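Local structure of MgGH51 (6ZPV) at residues A291-E302 against A355-F366. The protein probably hydrolyses terminal alpha-L-arabinofuranosyl residues from arabinose-containing polysaccharides, as a fungal GH51 alpha-L-arabinofuranosidase. Numbering follows the deposited sequence.
Sequences AGYSLGGTSLAE and AAGSYPYRWHDF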
loop_
_atom_site.group_PDB
_atom_site.type_symbol
_atom_site.label_atom_id
_atom_site.label_comp_id
_atom_site.label_asym_id
_atom_site.label_seq_id
_atom_site.Cartn_x
_atom_site.Cartn_y
_atom_site.Cartn_z
ATOM N N ALA A 291 -16.737 0.533 -11.002
ATOM C CA ALA A 291 -17.956 1.328 -11.289
ATOM C C ALA A 291 -18.293 1.383 -12.771
ATOM O O ALA A 291 -19.002 2.297 -13.179
ATOM C CB ALA A 291 -17.838 2.704 -10.682
ATOM N N GLY A 292 -17.887 0.409 -13.549
ATOM C CA GLY A 292 -18.306 0.343 -14.965
ATOM C C GLY A 292 -17.406 1.033 -15.950
ATOM O O GLY A 292 -17.801 1.228 -17.103
ATOM N N TYR A 293 -16.196 1.410 -15.559
ATOM C CA TYR A 293 -15.177 2.038 -16.427
ATOM C C TYR A 293 -13.841 1.365 -16.266
ATOM O O TYR A 293 -13.449 1.025 -15.132
ATOM C CB TYR A 293 -15.083 3.559 -16.141
ATOM C CG TYR A 293 -14.094 4.264 -17.016
ATOM C CD1 TYR A 293 -14.373 4.510 -18.343
ATOM C CD2 TYR A 293 -12.882 4.706 -16.534
ATOM C CE1 TYR A 293 -13.450 5.140 -19.156
ATOM C CE2 TYR A 293 -11.971 5.366 -17.327
ATOM C CZ TYR A 293 -12.228 5.569 -18.662
ATOM O OH TYR A 293 -11.383 6.239 -19.488
ATOM N N SER A 294 -13.126 1.213 -17.370
ATOM C CA SER A 294 -11.742 0.733 -17.350
ATOM C C SER A 294 -10.853 1.629 -18.191
ATOM O O SER A 294 -11.351 2.474 -18.944
ATOM C CB SER A 294 -11.692 -0.754 -17.779
ATOM O OG SER A 294 -12.223 -0.943 -19.065
ATOM N N LEU A 295 -9.530 1.457 -18.020
ATOM C CA LEU A 295 -8.603 2.522 -18.418
ATOM C C LEU A 295 -8.394 2.604 -19.937
ATOM O O LEU A 295 -7.906 3.649 -20.376
ATOM C CB LEU A 295 -7.272 2.334 -17.678
ATOM C CG LEU A 295 -7.370 2.628 -16.187
ATOM C CD1 LEU A 295 -6.200 2.009 -15.443
ATOM C CD2 LEU A 295 -7.403 4.131 -15.937
ATOM N N GLY A 296 -8.833 1.602 -20.695
ATOM C CA GLY A 296 -8.853 1.745 -22.165
ATOM C C GLY A 296 -9.987 2.603 -22.664
ATOM O O GLY A 296 -10.082 2.797 -23.887
ATOM N N GLY A 297 -10.769 3.213 -21.773
ATOM C CA GLY A 297 -11.774 4.191 -22.188
ATOM C C GLY A 297 -13.176 3.685 -22.331
ATOM O O GLY A 297 -14.084 4.501 -22.615
ATOM N N THR A 298 -13.421 2.386 -22.092
ATOM C CA THR A 298 -14.780 1.830 -22.245
ATOM C C THR A 298 -15.593 1.990 -20.978
ATOM O O THR A 298 -15.207 1.485 -19.900
ATOM C CB THR A 298 -14.719 0.373 -22.626
ATOM O OG1 THR A 298 -14.044 0.280 -23.876
ATOM C CG2 THR A 298 -16.059 -0.273 -22.779
ATOM N N SER A 299 -16.737 2.629 -21.116
ATOM C CA SER A 299 -17.805 2.643 -20.112
ATOM C C SER A 299 -18.822 1.573 -20.478
ATOM O O SER A 299 -19.299 1.603 -21.620
ATOM C CB SER A 299 -18.506 3.965 -20.028
ATOM O OG SER A 299 -17.625 5.028 -19.602
ATOM N N LEU A 300 -19.227 0.765 -19.548
ATOM C CA LEU A 300 -20.390 -0.100 -19.787
ATOM C C LEU A 300 -21.633 0.747 -20.018
ATOM O O LEU A 300 -21.813 1.787 -19.347
ATOM C CB LEU A 300 -20.591 -1.006 -18.597
ATOM C CG LEU A 300 -19.481 -2.022 -18.352
ATOM C CD1 LEU A 300 -19.876 -2.844 -17.151
ATOM C CD2 LEU A 300 -19.236 -2.884 -19.594
ATOM N N ALA A 301 -22.471 0.297 -20.918
ATOM C CA ALA A 301 -23.757 0.936 -21.139
ATOM C C ALA A 301 -24.600 0.838 -19.870
ATOM O O ALA A 301 -24.495 -0.138 -19.086
ATOM C CB ALA A 301 -24.475 0.228 -22.307
ATOM N N GLU A 302 -25.552 1.765 -19.707
ATOM C CA GLU A 302 -26.395 1.714 -18.533
ATOM C C GLU A 302 -27.092 0.361 -18.398
ATOM O O GLU A 302 -27.238 -0.134 -17.274
ATOM C CB GLU A 302 -27.340 2.902 -18.521
ATOM C CG GLU A 302 -28.115 2.963 -17.232
ATOM C CD GLU A 302 -28.818 4.219 -17.015
ATOM O OE1 GLU A 302 -29.025 4.994 -17.992
ATOM O OE2 GLU A 302 -29.166 4.452 -15.854
ATOM N N ALA A 355 -13.925 9.932 -17.256
ATOM C CA ALA A 355 -15.086 9.275 -17.911
ATOM C C ALA A 355 -16.369 9.940 -17.424
ATOM O O ALA A 355 -17.315 9.280 -17.010
ATOM C CB ALA A 355 -15.038 7.780 -17.612
ATOM N N ALA A 356 -16.362 11.276 -17.449
ATOM C CA ALA A 356 -17.473 12.039 -16.871
ATOM C C ALA A 356 -18.732 12.030 -17.708
ATOM O O ALA A 356 -19.796 12.421 -17.202
ATOM C CB ALA A 356 -16.997 13.417 -16.535
ATOM N N GLY A 357 -18.632 11.635 -18.986
ATOM C CA GLY A 357 -19.843 11.486 -19.807
ATOM C C GLY A 357 -20.736 10.380 -19.341
ATOM O O GLY A 357 -21.971 10.547 -19.426
ATOM N N SER A 358 -20.198 9.309 -18.809
ATOM C CA SER A 358 -20.996 8.173 -18.290
ATOM C C SER A 358 -21.125 8.163 -16.776
ATOM O O SER A 358 -21.999 7.460 -16.270
ATOM C CB SER A 358 -20.398 6.878 -18.781
ATOM O OG SER A 358 -19.118 6.714 -18.197
ATOM N N TYR A 359 -20.241 8.842 -16.064
ATOM C CA TYR A 359 -20.306 8.720 -14.596
ATOM C C TYR A 359 -21.668 9.115 -14.057
ATOM O O TYR A 359 -22.108 8.495 -13.076
ATOM C CB TYR A 359 -19.200 9.491 -13.877
ATOM C CG TYR A 359 -19.017 9.112 -12.420
ATOM C CD1 TYR A 359 -18.574 7.841 -12.053
ATOM C CD2 TYR A 359 -19.163 10.026 -11.388
ATOM C CE1 TYR A 359 -18.270 7.493 -10.756
ATOM C CE2 TYR A 359 -18.831 9.706 -10.079
ATOM C CZ TYR A 359 -18.329 8.456 -9.772
ATOM O OH TYR A 359 -17.918 8.204 -8.471
ATOM N N PRO A 360 -22.408 10.125 -14.585
ATOM C CA PRO A 360 -23.698 10.414 -13.968
ATOM C C PRO A 360 -24.631 9.197 -13.850
ATOM O O PRO A 360 -25.196 8.961 -12.790
ATOM C CB PRO A 360 -24.227 11.556 -14.776
ATOM C CG PRO A 360 -22.985 12.291 -15.256
ATOM C CD PRO A 360 -22.012 11.167 -15.562
ATOM N N TYR A 361 -24.766 8.394 -14.896
ATOM C CA TYR A 361 -25.643 7.222 -14.802
ATOM C C TYR A 361 -24.978 6.106 -14.007
ATOM O O TYR A 361 -25.659 5.322 -13.359
ATOM C CB TYR A 361 -26.213 6.752 -16.159
ATOM C CG TYR A 361 -25.263 6.072 -17.128
ATOM C CD1 TYR A 361 -24.779 4.800 -16.880
ATOM C CD2 TYR A 361 -24.880 6.661 -18.315
ATOM C CE1 TYR A 361 -23.933 4.158 -17.794
ATOM C CE2 TYR A 361 -24.042 6.052 -19.221
ATOM C CZ TYR A 361 -23.601 4.775 -18.981
ATOM O OH TYR A 361 -22.746 4.188 -19.910
ATOM N N ARG A 362 -23.651 5.972 -14.117
ATOM C CA ARG A 362 -22.958 4.935 -13.352
ATOM C C ARG A 362 -23.063 5.220 -11.826
ATOM O O ARG A 362 -23.471 4.325 -11.051
ATOM C CB ARG A 362 -21.515 4.752 -13.808
ATOM C CG ARG A 362 -21.423 4.302 -15.256
ATOM C CD ARG A 362 -19.998 4.043 -15.749
ATOM N NE ARG A 362 -19.145 5.234 -15.787
ATOM C CZ ARG A 362 -18.107 5.537 -15.017
ATOM N NH1 ARG A 362 -17.771 4.793 -13.968
ATOM N NH2 ARG A 362 -17.370 6.583 -15.305
ATOM N N TRP A 363 -22.694 6.425 -11.437
ATOM C CA TRP A 363 -22.906 6.867 -10.046
ATOM C C TRP A 363 -24.369 6.700 -9.659
ATOM O O TRP A 363 -24.669 6.155 -8.575
ATOM C CB TRP A 363 -22.502 8.356 -9.923
ATOM C CG TRP A 363 -22.928 8.996 -8.629
ATOM C CD1 TRP A 363 -24.070 9.685 -8.388
ATOM C CD2 TRP A 363 -22.223 8.949 -7.375
ATOM N NE1 TRP A 363 -24.153 10.051 -7.088
ATOM C CE2 TRP A 363 -23.026 9.619 -6.444
ATOM C CE3 TRP A 363 -21.016 8.382 -6.929
ATOM C CZ2 TRP A 363 -22.664 9.774 -5.112
ATOM C CZ3 TRP A 363 -20.665 8.531 -5.616
ATOM C CH2 TRP A 363 -21.477 9.224 -4.712
ATOM N N HIS A 364 -25.306 7.208 -10.443
ATOM C CA HIS A 364 -26.710 7.116 -10.024
ATOM C C HIS A 364 -27.100 5.664 -9.780
ATOM O O HIS A 364 -27.709 5.352 -8.730
ATOM C CB HIS A 364 -27.615 7.726 -11.084
ATOM C CG HIS A 364 -29.068 7.568 -10.733
ATOM N ND1 HIS A 364 -29.781 6.404 -11.002
ATOM C CD2 HIS A 364 -29.884 8.358 -10.030
ATOM C CE1 HIS A 364 -31.024 6.540 -10.528
ATOM N NE2 HIS A 364 -31.098 7.673 -9.950
ATOM N N ASP A 365 -26.786 4.797 -10.716
ATOM C CA ASP A 365 -27.318 3.426 -10.598
ATOM C C ASP A 365 -26.570 2.637 -9.490
ATOM O O ASP A 365 -27.208 1.928 -8.731
ATOM C CB ASP A 365 -27.263 2.702 -11.946
ATOM C CG ASP A 365 -28.187 3.304 -13.005
ATOM O OD1 ASP A 365 -28.940 4.257 -12.696
ATOM O OD2 ASP A 365 -28.201 2.756 -14.116
ATOM N N PHE A 366 -25.248 2.807 -9.407
ATOM C CA PHE A 366 -24.519 2.161 -8.315
ATOM C C PHE A 366 -24.962 2.684 -6.994
ATOM O O PHE A 366 -25.242 1.864 -6.104
ATOM C CB PHE A 366 -22.990 2.313 -8.482
ATOM C CG PHE A 366 -22.296 1.264 -9.317
ATOM C CD1 PHE A 366 -22.284 1.359 -10.702
ATOM C CD2 PHE A 366 -21.714 0.189 -8.708
ATOM C CE1 PHE A 366 -21.676 0.370 -11.460
ATOM C CE2 PHE A 366 -21.106 -0.815 -9.470
ATOM C CZ PHE A 366 -21.077 -0.709 -10.833
HETATM O O HOH W 1 -28.316 -0.050 -14.018
#
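Arg-362 reaches from helix 359-373 to the backbone of Ala-291. Its NH1 donates to Ala-291 O at 2.9 Å. The N-H points almost straight at the oxygen (169°) but arrives from above the carbonyl plane. Tyr-293 CB lies over one guanidinium face, offset toward the rim. The Tyr-293 ring carries Ala-355 CB over its centre, a CH-pi contact of 3.4 Å to the ring centroid. Ser-299 OG and Ser-358 OG share a hydrogen bond of 2.7 Å. Further along, Tyr-361 OH donates to Leu-300 O at 2.6 Å. Glu-302 CB sits over one face of the Tyr-361 ring, and Ser-358 O over the opposite face. Glu-302 OE2 lies 2.6 Å from Asp-365 OD2, an unusually short approach of two acid groups. Both segments belong to the (beta/alpha)8 barrel expected of a clan GH-A enzyme. The loop 291-302 follows barrel strand 284-289, and helix 359-373 follows strand 345-348. In the second shell, Arg-362 NE donates to Ser-358 OG at 2.8 Å and NH2 to Ala-355 O at 3.2 Å. A bend at chi3 (-65°) turns the guanidinium toward these partners. Asp-352 adds a salt bridge to NH1. A leucine in place of this arginine would probably leave Ala-291 O and Asp-352 without their shared donor, Ala-355 O without its NH2 partner, and Ser-358 freer to turn. His-364 ND1 donates to Asp-365 OD1, which helps fix that carboxylate.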